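Local coordinates for protein GMP reductase (Trypanosoma brucei brucei, PDB 6JIG) that probably catalyses the NADPH-dependent reductive deamination of GMP to IMP, and carries paired CBS domains that bind guanine nucleotides and regulate its activity, at residues L13-V18 against V328-A333; A333-T338 against I364-D369. The protein carries 1 engineered substitution. One frame throughout, in Å; residues are numbered along the deposited sequence.

Contact 1: L13-V18 against V328-A333; sequences LTYDDV and VPQLSA
Q330 runs alongside the Y15 side chain in the same direction, but the tyrosine ring and the glutamine amide are turned 88° apart. Neither Q330 nor L331 meets the ring squarely: both approach obliquely on the same side of its plane, L331 CD1 at the CD1/CE1 part, 4.0 Å from Y15 CD1, and Q330 CG towards the hydroxyl end, 3.3 Å from Y15 OH. At the ring edge, in its plane, sits a water that hydrogen-bonds Y15 OH at 2.8 Å and accepts from Q330 NE2. The amide nitrogen also donates to I310 O, which leads the glutamine back to a barrel strand. Q330 reaches the phenol with CG opposite the backbone N and a bend at chi2 (72°).

L331 fills the middle. Its CB lies beside L13 O, while CD2 meets V18 CG2 tip to tip at 3.7 Å. S332 holds the backbone of L13 twice: L13 N donates to S332 OG at 2.7 Å, almost straight at 170°, and S332 N donates to L13 O at 3.0 Å. S332 OG is also hydrogen-bonded to S6 OG of a neighbouring subunit. P329, the N-cap residue, presses its CB against the L13 carbonyl. T14 N donates to the anti lone pair of D17 OD2, tying the last residue of the 3-10 turn 15-17 back to the one just before it.

The pairing joins the N-terminal loop of this TIM-barrel enzyme to the start of helix 330-344, with the Y15 side chain about 5 Å from GMP-binding G353. Y15 also packs on helix 357-365, whose K362 bonds the carbonyls of Y15 and V18, and strand 472-475 backs L13, V18 and L331.

Contact 2: A333-T338 against I364-D369; sequences AVLACT and IGAGAD
A366 CB sits between two side chains of helix 330-344, with V334 CG1 at 3.8 Å and L335 CD2 at 3.9 Å. Those same two methyls also touch the carbonyl oxygen of A366, so the residue is met at both its side chain and its backbone. V334 CG1 reaches further, to A368 CB at 4.1 Å; lying opposite the backbone N (chi1 173°), this branch is the one that bridges the two alanines. One turn along, T338 sets OG1 3.1 Å from A366 O and lays CG2 3.4 Å from G367 O. The hydroxyl is also 2.8 Å from V334 O, and which of the two carbonyls takes its proton is not settled. With chi1 at 62°, OG1 lies between the backbone N and carbonyl carbon of T338, within reach of both acceptors.

The partner is the end of helix 357-365, closed by a Schellman motif in which G367 takes positive phi (115°) and G367 N bonds I364 O. A CB on G367 would run into T338 OG1, and these backbone angles by themselves call for glycine. In the TIM barrel, helix 330-344, which follows strand 307-310, packs here on the turn leading from helix 357-365 into strand 370-373.

Further out, V334 and A368 rest on A350 of strand 348-351, and V334 and C337 on I310 of strand 307-310. D369 pairs through its backbone with C348, and its carboxylate bonds C348 N and Q467 NE2.

Overall arrangement
Contact 1 closes before contact 2 opens along the chain, and their centres are about 10 Å apart. Both use helix 330-344: its first turn receives the N-terminal loop 13-18, and the turns that follow pack on 364-369, with A333 the residue where the two ranges meet. The two also touch directly, L331 CD1 lying 3.7 Å from A366 CB and Y15 OH 4.1 Å from V334 CG2, forming continuous packing on the outer side of the barrel. Helix 330-344 links strand 307-310, which runs into G311, predicted to bind NAD(+), to strand 348-351, which ends in the GMP-binding D351. A neighbouring subunit reaches both contacts through F3 and S6, placing this region at an assembly interface.

Contact 1: L13-V18 against V328-A333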
ATOM      1  N   LEU A  13       5.060  33.853  -4.315  1.00 30.26           N
ATOM      2  CA  LEU A  13       4.857  33.058  -3.113  1.00 29.49           C
ATOM      3  C   LEU A  13       3.393  32.687  -2.970  1.00 32.13           C
ATOM      4  O   LEU A  13       2.504  33.466  -3.336  1.00 32.48           O
ATOM      5  CB  LEU A  13       5.294  33.828  -1.866  1.00 29.52           C
ATOM      6  CG  LEU A  13       6.723  34.359  -1.915  1.00 35.43           C
ATOM      7  CD1 LEU A  13       6.973  35.196  -0.673  1.00 36.13           C
ATOM      8  CD2 LEU A  13       7.703  33.216  -2.014  1.00 34.08           C
ATOM      9  N   THR A  14       3.144  31.508  -2.412  1.00 31.31           N
ATOM     10  CA  THR A  14       1.791  31.146  -2.015  1.00 30.53           C
ATOM     11  C   THR A  14       1.707  31.060  -0.492  1.00 31.85           C
ATOM     12  O   THR A  14       2.686  31.325   0.220  1.00 30.16           O
ATOM     13  CB  THR A  14       1.348  29.839  -2.680  1.00 35.23           C
ATOM     14  OG1 THR A  14      -0.066  29.703  -2.500  1.00 43.78           O
ATOM     15  CG2 THR A  14       2.063  28.645  -2.046  1.00 35.60           C
ATOM     16  N   TYR A  15       0.522  30.688   0.012  1.00 31.32           N
ATOM     17  CA  TYR A  15       0.309  30.693   1.462  1.00 30.14           C
ATOM     18  C   TYR A  15       1.297  29.775   2.166  1.00 33.02           C
ATOM     19  O   TYR A  15       1.865  30.145   3.201  1.00 31.86           O
ATOM     20  CB  TYR A  15      -1.116  30.275   1.807  1.00 31.05           C
ATOM     21  CG  TYR A  15      -2.152  31.209   1.223  1.00 34.13           C
ATOM     22  CD1 TYR A  15      -2.108  32.569   1.500  1.00 33.34           C
ATOM     23  CD2 TYR A  15      -3.150  30.738   0.380  1.00 35.93           C
ATOM     24  CE1 TYR A  15      -3.055  33.437   0.967  1.00 35.22           C
ATOM     25  CE2 TYR A  15      -4.113  31.613  -0.163  1.00 32.79           C
ATOM     26  CZ  TYR A  15      -4.045  32.954   0.141  1.00 33.83           C
ATOM     27  OH  TYR A  15      -4.968  33.837  -0.365  1.00 32.66           O
ATOM     28  N   ASP A  16       1.517  28.574   1.619  1.00 32.49           N
ATOM     29  CA  ASP A  16       2.444  27.630   2.241  1.00 32.54           C
ATOM     30  C   ASP A  16       3.898  28.090   2.210  1.00 34.86           C
ATOM     31  O   ASP A  16       4.751  27.411   2.804  1.00 34.77           O
ATOM     32  CB  ASP A  16       2.345  26.258   1.576  1.00 35.91           C
ATOM     33  CG  ASP A  16       1.197  25.440   2.105  1.00 43.96           C
ATOM     34  OD1 ASP A  16       0.575  25.856   3.109  1.00 41.31           O
ATOM     35  OD2 ASP A  16       0.907  24.381   1.514  1.00 47.95           O
ATOM     36  N   ASP A  17       4.215  29.199   1.541  1.00 30.27           N
ATOM     37  CA  ASP A  17       5.583  29.705   1.544  1.00 32.00           C
ATOM     38  C   ASP A  17       5.902  30.603   2.736  1.00 32.18           C
ATOM     39  O   ASP A  17       7.073  30.934   2.938  1.00 29.89           O
ATOM     40  CB  ASP A  17       5.883  30.496   0.263  1.00 30.74           C
ATOM     41  CG  ASP A  17       6.049  29.597  -0.972  1.00 34.82           C
ATOM     42  OD1 ASP A  17       6.859  28.644  -0.918  1.00 34.49           O
ATOM     43  OD2 ASP A  17       5.370  29.846  -1.996  1.00 31.77           O
ATOM     44  N   VAL A  18       4.912  31.052   3.509  1.00 31.83           N
ATOM     45  CA  VAL A  18       5.179  32.061   4.528  1.00 32.36           C
ATOM     46  C   VAL A  18       4.494  31.710   5.845  1.00 31.70           C
ATOM     47  O   VAL A  18       3.567  30.899   5.905  1.00 32.25           O
ATOM     48  CB  VAL A  18       4.751  33.483   4.066  1.00 32.80           C
ATOM     49  CG1 VAL A  18       5.527  33.893   2.807  1.00 32.77           C
ATOM     50  CG2 VAL A  18       3.250  33.540   3.791  1.00 30.55           C
ATOM     51  N   VAL A 328      -0.564  32.984 -11.017  1.00 32.76           N
ATOM     52  CA  VAL A 328       0.345  33.695 -10.117  1.00 34.51           C
ATOM     53  C   VAL A 328       0.166  33.075  -8.738  1.00 32.74           C
ATOM     54  O   VAL A 328      -0.977  32.913  -8.286  1.00 29.63           O
ATOM     55  CB  VAL A 328       0.058  35.208 -10.066  1.00 34.90           C
ATOM     56  CG1 VAL A 328       1.029  35.899  -9.084  1.00 34.59           C
ATOM     57  CG2 VAL A 328       0.164  35.841 -11.432  1.00 35.09           C
ATOM     58  N   PRO A 329       1.249  32.704  -8.050  1.00 29.56           N
ATOM     59  CA  PRO A 329       1.121  32.190  -6.682  1.00 29.88           C
ATOM     60  C   PRO A 329       0.324  33.168  -5.832  1.00 30.56           C
ATOM     61  O   PRO A 329       0.527  34.380  -5.902  1.00 31.27           O
ATOM     62  CB  PRO A 329       2.581  32.068  -6.217  1.00 29.99           C
ATOM     63  CG  PRO A 329       3.317  31.733  -7.552  1.00 30.60           C
ATOM     64  CD  PRO A 329       2.641  32.673  -8.532  1.00 31.32           C
ATOM     65  N   GLN A 330      -0.598  32.631  -5.034  1.00 28.91           N
ATOM     66  CA  GLN A 330      -1.727  33.455  -4.591  1.00 33.63           C
ATOM     67  C   GLN A 330      -1.324  34.524  -3.579  1.00 30.88           C
ATOM     68  O   GLN A 330      -1.921  35.608  -3.564  1.00 30.97           O
ATOM     69  CB  GLN A 330      -2.831  32.563  -4.020  1.00 35.38           C
ATOM     70  CG  GLN A 330      -4.070  33.334  -3.505  1.00 31.59           C
ATOM     71  CD  GLN A 330      -4.936  33.934  -4.619  1.00 32.33           C
ATOM     72  OE1 GLN A 330      -4.474  34.188  -5.732  1.00 33.46           O
ATOM     73  NE2 GLN A 330      -6.211  34.163  -4.306  1.00 32.62           N
ATOM     74  N   LEU A 331      -0.326  34.264  -2.727  1.00 30.76           N
ATOM     75  CA  LEU A 331       0.062  35.310  -1.783  1.00 33.40           C
ATOM     76  C   LEU A 331       0.622  36.514  -2.519  1.00 31.37           C
ATOM     77  O   LEU A 331       0.271  37.663  -2.209  1.00 29.81           O
ATOM     78  CB  LEU A 331       1.073  34.795  -0.751  1.00 32.07           C
ATOM     79  CG  LEU A 331       1.356  35.820   0.352  1.00 32.89           C
ATOM     80  CD1 LEU A 331       0.368  35.654   1.510  1.00 33.68           C
ATOM     81  CD2 LEU A 331       2.804  35.736   0.876  1.00 32.48           C
ATOM     82  N   SER A 332       1.462  36.275  -3.524  1.00 28.18           N
ATOM     83  CA  SER A 332       2.020  37.389  -4.284  1.00 32.23           C
ATOM     84  C   SER A 332       0.925  38.112  -5.065  1.00 31.11           C
ATOM     85  O   SER A 332       1.004  39.324  -5.276  1.00 30.76           O
ATOM     86  CB  SER A 332       3.100  36.891  -5.250  1.00 34.09           C
ATOM     87  OG  SER A 332       4.243  36.420  -4.549  1.00 33.15           O
ATOM     88  N   ALA A 333      -0.080  37.373  -5.546  1.00 29.81           N
ATOM     89  CA  ALA A 333      -1.156  38.020  -6.300  1.00 30.40           C
ATOM     90  C   ALA A 333      -1.951  38.957  -5.401  1.00 32.04           C
ATOM     91  O   ALA A 333      -2.277  40.089  -5.789  1.00 32.33           O
ATOM     92  CB  ALA A 333      -2.080  36.970  -6.916  1.00 33.20           C
TER
HETATM   93  O   HOH W   1      -7.200  32.990  -1.770  1.00 34.35           O

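Contact 2: A333-T338 against I364-D369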
ATOM      1  N   ALA A 333      -0.080  37.373  -5.546  1.00 29.81           N
ATOM      2  CA  ALA A 333      -1.156  38.020  -6.300  1.00 30.40           C
ATOM      3  C   ALA A 333      -1.951  38.957  -5.401  1.00 32.04           C
ATOM      4  O   ALA A 333      -2.277  40.089  -5.789  1.00 32.33           O
ATOM      5  CB  ALA A 333      -2.080  36.970  -6.916  1.00 33.20           C
ATOM      6  N   VAL A 334      -2.256  38.503  -4.186  1.00 31.24           N
ATOM      7  CA  VAL A 334      -2.965  39.335  -3.213  1.00 30.97           C
ATOM      8  C   VAL A 334      -2.129  40.561  -2.851  1.00 34.38           C
ATOM      9  O   VAL A 334      -2.632  41.690  -2.808  1.00 32.54           O
ATOM     10  CB  VAL A 334      -3.327  38.496  -1.977  1.00 30.27           C
ATOM     11  CG1 VAL A 334      -3.915  39.383  -0.841  1.00 29.84           C
ATOM     12  CG2 VAL A 334      -4.308  37.386  -2.371  1.00 31.15           C
ATOM     13  N   LEU A 335      -0.841  40.357  -2.566  1.00 30.87           N
ATOM     14  CA  LEU A 335       0.020  41.486  -2.226  1.00 31.76           C
ATOM     15  C   LEU A 335       0.027  42.529  -3.330  1.00 34.54           C
ATOM     16  O   LEU A 335      -0.105  43.729  -3.063  1.00 36.66           O
ATOM     17  CB  LEU A 335       1.445  41.006  -1.962  1.00 34.50           C
ATOM     18  CG  LEU A 335       1.745  40.287  -0.643  1.00 31.93           C
ATOM     19  CD1 LEU A 335       3.139  39.672  -0.720  1.00 32.24           C
ATOM     20  CD2 LEU A 335       1.660  41.228   0.553  1.00 32.55           C
ATOM     21  N   ALA A 336       0.189  42.092  -4.579  1.00 30.81           N
ATOM     22  CA  ALA A 336       0.324  43.053  -5.663  1.00 36.29           C
ATOM     23  C   ALA A 336      -1.001  43.743  -5.938  1.00 35.95           C
ATOM     24  O   ALA A 336      -1.042  44.954  -6.180  1.00 37.05           O
ATOM     25  CB  ALA A 336       0.840  42.364  -6.934  1.00 38.16           C
ATOM     26  N   CYS A 337      -2.096  42.989  -5.906  1.00 32.70           N
ATOM     27  CA  CYS A 337      -3.373  43.593  -6.259  1.00 34.19           C
ATOM     28  C   CYS A 337      -3.860  44.537  -5.169  1.00 34.88           C
ATOM     29  O   CYS A 337      -4.428  45.598  -5.472  1.00 33.95           O
ATOM     30  CB  CYS A 337      -4.417  42.511  -6.532  1.00 34.16           C
ATOM     31  SG  CYS A 337      -4.124  41.573  -8.054  1.00 35.90           S
ATOM     32  N   THR A 338      -3.642  44.181  -3.900  1.00 34.04           N
ATOM     33  CA  THR A 338      -4.180  45.020  -2.836  1.00 32.69           C
ATOM     34  C   THR A 338      -3.368  46.290  -2.661  1.00 37.36           C
ATOM     35  O   THR A 338      -3.908  47.290  -2.182  1.00 35.79           O
ATOM     36  CB  THR A 338      -4.276  44.271  -1.498  1.00 34.35           C
ATOM     37  OG1 THR A 338      -2.976  43.850  -1.049  1.00 32.07           O
ATOM     38  CG2 THR A 338      -5.227  43.077  -1.617  1.00 31.61           C
ATOM     39  N   ILE A 364      -5.634  37.801   4.729  1.00 30.73           N
ATOM     40  CA  ILE A 364      -5.974  39.110   5.298  1.00 31.09           C
ATOM     41  C   ILE A 364      -4.706  39.904   5.597  1.00 31.10           C
ATOM     42  O   ILE A 364      -4.618  41.101   5.299  1.00 31.50           O
ATOM     43  CB  ILE A 364      -6.834  38.947   6.571  1.00 33.96           C
ATOM     44  CG1 ILE A 364      -8.094  38.126   6.296  1.00 33.80           C
ATOM     45  CG2 ILE A 364      -7.192  40.311   7.142  1.00 34.12           C
ATOM     46  CD1 ILE A 364      -9.006  38.724   5.228  1.00 35.29           C
ATOM     47  N   GLY A 365      -3.704  39.254   6.201  1.00 33.05           N
ATOM     48  CA  GLY A 365      -2.424  39.914   6.418  1.00 32.54           C
ATOM     49  C   GLY A 365      -1.754  40.413   5.150  1.00 35.24           C
ATOM     50  O   GLY A 365      -1.044  41.427   5.176  1.00 34.41           O
ATOM     51  N   ALA A 366      -1.957  39.722   4.027  1.00 30.44           N
ATOM     52  CA  ALA A 366      -1.401  40.185   2.763  1.00 33.29           C
ATOM     53  C   ALA A 366      -2.239  41.295   2.116  1.00 35.48           C
ATOM     54  O   ALA A 366      -1.909  41.739   1.010  1.00 37.12           O
ATOM     55  CB  ALA A 366      -1.261  39.008   1.788  1.00 33.72           C
ATOM     56  N   GLY A 367      -3.305  41.754   2.763  1.00 32.71           N
ATOM     57  CA  GLY A 367      -4.081  42.881   2.263  1.00 30.92           C
ATOM     58  C   GLY A 367      -5.504  42.570   1.853  1.00 31.62           C
ATOM     59  O   GLY A 367      -6.246  43.512   1.548  1.00 32.96           O
ATOM     60  N   ALA A 368      -5.924  41.302   1.795  1.00 31.34           N
ATOM     61  CA  ALA A 368      -7.297  41.020   1.366  1.00 32.57           C
ATOM     62  C   ALA A 368      -8.304  41.501   2.402  1.00 33.22           C
ATOM     63  O   ALA A 368      -8.060  41.428   3.604  1.00 31.88           O
ATOM     64  CB  ALA A 368      -7.515  39.525   1.138  1.00 31.56           C
ATOM     65  N   ASP A 369      -9.468  41.968   1.922  1.00 30.66           N
ATOM     66  CA  ASP A 369     -10.555  42.310   2.840  1.00 35.73           C
ATOM     67  C   ASP A 369     -11.456  41.132   3.163  1.00 32.68           C
ATOM     68  O   ASP A 369     -12.005  41.069   4.274  1.00 33.89           O
ATOM     69  CB  ASP A 369     -11.392  43.466   2.263  1.00 33.71           C
ATOM     70  CG  ASP A 369     -10.538  44.674   1.989  1.00 37.93           C
ATOM     71  OD1 ASP A 369     -10.144  45.332   2.964  1.00 41.75           O
ATOM     72  OD2 ASP A 369     -10.154  44.886   0.820  1.00 50.00           O
TER